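PDB 5H80: carboxylase from Deinococcus radiodurans, which probably catalyses the ATP-dependent carboxylation of biotin, as the biotin carboxylase domain of a single-chain bacterial multienzyme carboxylase. Local coordinates for residues Asp245-Thr250 with Gly346-Ala351; Leu460-His465 with Thr488-Tyr493. One frame throughout, in Å; residues are numbered along the deposited sequence.

The two contacts illustrate two kinds of local joint at opposite sides of one chain. Contact 1 closes first along the sequence, within the ATP-binding family region, where it ties the turn between strands 236-245 and 249-256 to the start of helix 349-352. Contact 2 follows entirely after it and packs helix 457-465 against helix 483-490 and the residues just beyond, close to the C-terminus. Their centres lie 44 Å apart, and their nearest atoms are about 28 Å apart. The first joins by a hydrogen bond from a helix-start amide to a buried aspartate, with leucine packing beside it, the second chiefly by apolar and aromatic packing. They share no helix, strand or sheet.

Contact 1. Residues Asp245-Thr250 with Gly346-Ala351; sequences DGQSVT and GETLTA
The carboxylate of Asp245 is the flat group of this contact, and Leu349 meets it in two ways. Over one face sits the branch carbon of the leucine, with Leu349 CG 4.0 Å from Asp245 CG. At the OD2 end Leu349 N donates a hydrogen bond of 3.0 Å to Asp245 OD2, arriving on the anti side and tilted 22° from the carboxylate plane. Thr348 CA borders this end, 3.4 Å from Asp245 OD2 and displaced slightly to the side away from Leu349 CG. At the far edge Asp245 OD1 accepts from two amides of its own turn: Ser248 N at 2.8 Å, nearly in line with the C-O bond, and Gln247 N, which comes from the anti side. Three N-H groups thus fix the rotation of the carboxylate. CG stands between the backbone N and the carbonyl carbon (chi1 65°), which leaves one oxygen for the turn and the other for the helix start. With an alanine in place of Asp245, Leu349 N would probably lose its acceptor and the 246-248 turn the oxygen that gathers its amides.

Beyond the carboxylate, Leu349 CD1 reaches Thr250 CG2 at 3.8 Å, the two side chains running past each other in opposite directions. Thr250 OG1 is engaged by Ala355 and Gln357, while Leu343 of helix 336-344 touches both Asp245 and Leu349.

The helix start has its own N-cap: Thr348 OG1 accepts from Ala351 N at 3.2 Å, so Thr348 OG1 and Asp245 OD2 each take one amide of this first turn. The whole is an Asx turn within an Asx motif at a β-hairpin, joined to a short helical turn N-capped by Thr348, in what is, by family, an ATP-grasp domain.

Contact 2. Residues Leu460-His465 with Thr488-Tyr493; sequences LQALLH and TQAAEY
Tyr493 lays its ring over Gln461, with Gln461 CB 4.1 Å from the ring centroid in a CH-pi contact. Tyr493 CG stands anti to the carbonyl carbon, beside the backbone N (chi1 -52°), which turns the ring toward helix 457-465. CB of Glu492 lies over the rim of the opposite face. Toward its phenol end the ring meets His465: the planes differ by 23°, but they are slid so far apart that they barely overlap, and Tyr493 OH stands 3.2 Å above the imidazole plane of His465. That imidazole is itself held in place, for His465 ND1 donates to Gln461 O at 2.8 Å, the oxygen lying almost in the ring plane. Gln461 O also takes the helical bond from His465 N, on the opposite face of the carbonyl plane.

Beside the tyrosine, Ala462 is where the backbones come closest: Ala462 CA and Ala490 CA are 4.9 Å apart, which the two small methyl side chains permit. A water bridges Ala462 O and Gln489 OE1, donating to both.

Helix 457-465 lies between strand 264-270, touched by Leu463 and Leu464, and helix 483-490 with the residues after it; Gln461 and His465 also touch helix 434-446.

Contact 1. Residues Asp245-Thr250 with Gly346-Ala351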
loop_
_atom_site.group_PDB
_atom_site.type_symbol
_atom_site.label_atom_id
_atom_site.label_comp_id
_atom_site.label_asym_id
_atom_site.label_seq_id
_atom_site.Cartn_x
_atom_site.Cartn_y
_atom_site.Cartn_z
ATOM N N ASP A 245 -22.668 5.016 14.174
ATOM C CA ASP A 245 -22.324 6.056 15.168
ATOM C C ASP A 245 -23.350 6.112 16.297
ATOM O O ASP A 245 -23.469 7.100 17.046
ATOM C CB ASP A 245 -22.103 7.345 14.464
ATOM C CG ASP A 245 -23.349 7.860 13.805
ATOM O OD1 ASP A 245 -24.530 7.290 13.992
ATOM O OD2 ASP A 245 -23.170 8.763 12.982
ATOM N N GLY A 246 -24.172 5.064 16.350
ATOM C CA GLY A 246 -25.326 5.087 17.281
ATOM C C GLY A 246 -26.614 5.761 16.843
ATOM O O GLY A 246 -27.614 5.563 17.462
ATOM N N GLN A 247 -26.606 6.562 15.765
ATOM C CA GLN A 247 -27.794 7.172 15.179
ATOM C C GLN A 247 -28.077 6.638 13.838
ATOM O O GLN A 247 -29.233 6.533 13.472
ATOM C CB GLN A 247 -27.639 8.684 15.098
ATOM C CG GLN A 247 -27.222 9.379 16.395
ATOM C CD GLN A 247 -27.101 10.883 16.227
ATOM O OE1 GLN A 247 -28.072 11.589 16.431
ATOM N NE2 GLN A 247 -25.911 11.375 15.817
ATOM N N SER A 248 -27.011 6.345 13.077
ATOM C CA SER A 248 -26.995 5.877 11.718
ATOM C C SER A 248 -26.050 4.726 11.544
ATOM O O SER A 248 -25.165 4.533 12.347
ATOM C CB SER A 248 -26.402 6.971 10.826
ATOM O OG SER A 248 -27.334 7.983 10.608
ATOM N N VAL A 249 -26.257 4.008 10.437
ATOM C CA VAL A 249 -25.465 2.907 10.095
ATOM C C VAL A 249 -25.103 3.070 8.579
ATOM O O VAL A 249 -25.839 3.639 7.717
ATOM C CB VAL A 249 -26.189 1.536 10.436
ATOM C CG1 VAL A 249 -26.324 1.371 11.940
ATOM C CG2 VAL A 249 -27.492 1.397 9.644
ATOM N N THR A 250 -23.946 2.487 8.266
ATOM C CA THR A 250 -23.459 2.360 6.925
ATOM C C THR A 250 -22.650 1.086 6.742
ATOM O O THR A 250 -22.577 0.221 7.662
ATOM C CB THR A 250 -22.675 3.624 6.539
ATOM O OG1 THR A 250 -22.520 3.716 5.131
ATOM C CG2 THR A 250 -21.296 3.602 7.210
ATOM N N GLY A 346 -17.062 9.205 20.073
ATOM C CA GLY A 346 -18.299 9.974 19.983
ATOM C C GLY A 346 -18.442 10.796 18.733
ATOM O O GLY A 346 -19.449 11.502 18.605
ATOM N N GLU A 347 -17.600 10.597 17.696
ATOM C CA GLU A 347 -17.906 11.250 16.500
ATOM C C GLU A 347 -18.933 10.528 15.596
ATOM O O GLU A 347 -19.053 9.301 15.609
ATOM C CB GLU A 347 -16.651 11.603 15.699
ATOM C CG GLU A 347 -15.989 12.912 16.177
ATOM C CD GLU A 347 -14.593 13.215 15.541
ATOM O OE1 GLU A 347 -13.680 12.391 15.526
ATOM O OE2 GLU A 347 -14.480 14.370 14.995
ATOM N N THR A 348 -19.539 11.287 14.702
ATOM C CA THR A 348 -20.482 10.765 13.651
ATOM C C THR A 348 -19.783 10.018 12.476
ATOM O O THR A 348 -18.593 10.219 12.194
ATOM C CB THR A 348 -21.452 11.781 13.091
ATOM O OG1 THR A 348 -20.727 12.760 12.288
ATOM C CG2 THR A 348 -22.241 12.493 14.171
ATOM N N LEU A 349 -20.499 9.222 11.745
ATOM C CA LEU A 349 -19.936 8.571 10.521
ATOM C C LEU A 349 -19.411 9.631 9.587
ATOM O O LEU A 349 -18.358 9.472 9.040
ATOM C CB LEU A 349 -20.995 7.861 9.709
ATOM C CG LEU A 349 -21.515 6.632 10.451
ATOM C CD1 LEU A 349 -22.724 6.076 9.734
ATOM C CD2 LEU A 349 -20.379 5.577 10.546
ATOM N N THR A 350 -20.166 10.691 9.407
ATOM C CA THR A 350 -19.699 11.745 8.510
ATOM C C THR A 350 -18.358 12.370 9.016
ATOM O O THR A 350 -17.458 12.584 8.205
ATOM C CB THR A 350 -20.789 12.818 8.353
ATOM O OG1 THR A 350 -21.835 12.284 7.579
ATOM C CG2 THR A 350 -20.260 14.057 7.625
ATOM N N ALA A 351 -18.210 12.690 10.275
ATOM C CA ALA A 351 -16.981 13.280 10.899
ATOM C C ALA A 351 -15.757 12.334 10.776
ATOM O O ALA A 351 -14.614 12.840 10.786
ATOM C CB ALA A 351 -17.233 13.602 12.355
#

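Contact 2. Residues Leu460-His465 with Thr488-Tyr493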
loop_
_atom_site.group_PDB
_atom_site.type_symbol
_atom_site.label_atom_id
_atom_site.label_comp_id
_atom_site.label_asym_id
_atom_site.label_seq_id
_atom_site.Cartn_x
_atom_site.Cartn_y
_atom_site.Cartn_z
ATOM N N LEU A 460 -0.246 -21.926 0.401
ATOM C CA LEU A 460 -0.884 -20.667 -0.097
ATOM C C LEU A 460 -0.672 -20.547 -1.577
ATOM O O LEU A 460 -1.659 -20.298 -2.258
ATOM C CB LEU A 460 -0.301 -19.434 0.648
ATOM C CG LEU A 460 -0.897 -19.289 2.090
ATOM C CD1 LEU A 460 -0.237 -18.166 2.900
ATOM C CD2 LEU A 460 -2.384 -19.263 2.287
ATOM N N GLN A 461 0.549 -20.818 -2.077
ATOM C CA GLN A 461 0.819 -20.819 -3.487
ATOM C C GLN A 461 0.047 -21.934 -4.223
ATOM O O GLN A 461 -0.544 -21.653 -5.299
ATOM C CB GLN A 461 2.326 -20.762 -3.746
ATOM C CG GLN A 461 2.858 -19.338 -3.576
ATOM C CD GLN A 461 4.327 -19.296 -3.347
ATOM O OE1 GLN A 461 4.832 -19.428 -2.195
ATOM N NE2 GLN A 461 5.047 -19.156 -4.418
ATOM N N ALA A 462 -0.131 -23.124 -3.643
ATOM C CA ALA A 462 -0.903 -24.135 -4.358
ATOM C C ALA A 462 -2.372 -23.706 -4.518
ATOM O O ALA A 462 -3.066 -23.951 -5.556
ATOM C CB ALA A 462 -0.796 -25.487 -3.678
ATOM N N LEU A 463 -2.903 -23.062 -3.457
ATOM C CA LEU A 463 -4.261 -22.502 -3.431
ATOM C C LEU A 463 -4.432 -21.507 -4.539
ATOM O O LEU A 463 -5.357 -21.595 -5.343
ATOM C CB LEU A 463 -4.670 -21.883 -2.049
ATOM C CG LEU A 463 -4.909 -22.828 -0.862
ATOM C CD1 LEU A 463 -5.157 -22.019 0.379
ATOM C CD2 LEU A 463 -6.056 -23.809 -1.127
ATOM N N LEU A 464 -3.508 -20.577 -4.616
ATOM C CA LEU A 464 -3.639 -19.504 -5.561
ATOM C C LEU A 464 -3.539 -19.893 -7.050
ATOM O O LEU A 464 -4.142 -19.143 -7.834
ATOM C CB LEU A 464 -2.648 -18.389 -5.271
ATOM C CG LEU A 464 -2.835 -17.654 -3.935
ATOM C CD1 LEU A 464 -1.508 -17.064 -3.621
ATOM C CD2 LEU A 464 -4.017 -16.641 -3.971
ATOM N N HIS A 465 -2.893 -21.002 -7.339
ATOM C CA HIS A 465 -2.788 -21.593 -8.714
ATOM C C HIS A 465 -3.876 -22.589 -9.053
ATOM O O HIS A 465 -3.961 -23.008 -10.229
ATOM C CB HIS A 465 -1.417 -22.258 -8.860
ATOM C CG HIS A 465 -0.289 -21.285 -8.924
ATOM N ND1 HIS A 465 0.404 -20.898 -7.821
ATOM C CD2 HIS A 465 0.308 -20.681 -9.975
ATOM C CE1 HIS A 465 1.382 -20.089 -8.167
ATOM N NE2 HIS A 465 1.343 -19.937 -9.472
ATOM N N THR A 488 -0.043 -32.227 -1.897
ATOM C CA THR A 488 0.855 -32.703 -3.001
ATOM C C THR A 488 1.334 -31.553 -3.856
ATOM O O THR A 488 2.553 -31.327 -4.003
ATOM C CB THR A 488 0.196 -33.825 -3.844
ATOM O OG1 THR A 488 -0.175 -34.937 -2.984
ATOM C CG2 THR A 488 1.121 -34.290 -5.068
ATOM N N GLN A 489 0.393 -30.721 -4.302
ATOM C CA GLN A 489 0.666 -29.600 -5.200
ATOM C C GLN A 489 1.598 -28.587 -4.592
ATOM O O GLN A 489 2.418 -27.945 -5.295
ATOM C CB GLN A 489 -0.657 -28.961 -5.589
ATOM C CG GLN A 489 -1.453 -29.829 -6.596
ATOM C CD GLN A 489 -2.950 -29.566 -6.568
ATOM O OE1 GLN A 489 -3.381 -28.435 -6.370
ATOM N NE2 GLN A 489 -3.757 -30.626 -6.756
ATOM N N ALA A 490 1.454 -28.392 -3.281
ATOM C CA ALA A 490 2.301 -27.420 -2.542
ATOM C C ALA A 490 3.799 -27.775 -2.604
ATOM O O ALA A 490 4.611 -26.885 -2.496
ATOM C CB ALA A 490 1.865 -27.330 -1.108
ATOM N N ALA A 491 4.173 -29.049 -2.835
ATOM C CA ALA A 491 5.620 -29.430 -2.810
ATOM C C ALA A 491 6.416 -28.792 -3.985
ATOM O O ALA A 491 7.605 -28.488 -3.836
ATOM C CB ALA A 491 5.789 -30.935 -2.726
ATOM N N GLU A 492 5.728 -28.498 -5.091
ATOM C CA GLU A 492 6.280 -27.685 -6.212
ATOM C C GLU A 492 6.735 -26.278 -5.837
ATOM O O GLU A 492 7.489 -25.657 -6.590
ATOM C CB GLU A 492 5.257 -27.583 -7.402
ATOM C CG GLU A 492 5.822 -27.104 -8.777
ATOM C CD GLU A 492 4.775 -26.433 -9.703
ATOM O OE1 GLU A 492 4.956 -25.249 -10.154
ATOM O OE2 GLU A 492 3.750 -27.094 -9.986
ATOM N N TYR A 493 6.292 -25.754 -4.701
ATOM C CA TYR A 493 6.657 -24.403 -4.286
ATOM C C TYR A 493 7.631 -24.436 -3.092
ATOM O O TYR A 493 8.111 -23.398 -2.646
ATOM C CB TYR A 493 5.362 -23.574 -4.037
ATOM C CG TYR A 493 4.381 -23.631 -5.220
ATOM C CD1 TYR A 493 3.355 -24.583 -5.250
ATOM C CD2 TYR A 493 4.466 -22.723 -6.317
ATOM C CE1 TYR A 493 2.442 -24.647 -6.334
ATOM C CE2 TYR A 493 3.570 -22.784 -7.371
ATOM C CZ TYR A 493 2.572 -23.769 -7.379
ATOM O OH TYR A 493 1.671 -23.857 -8.408
HETATM O O HOH W 1 -2.583 -25.874 -7.249
#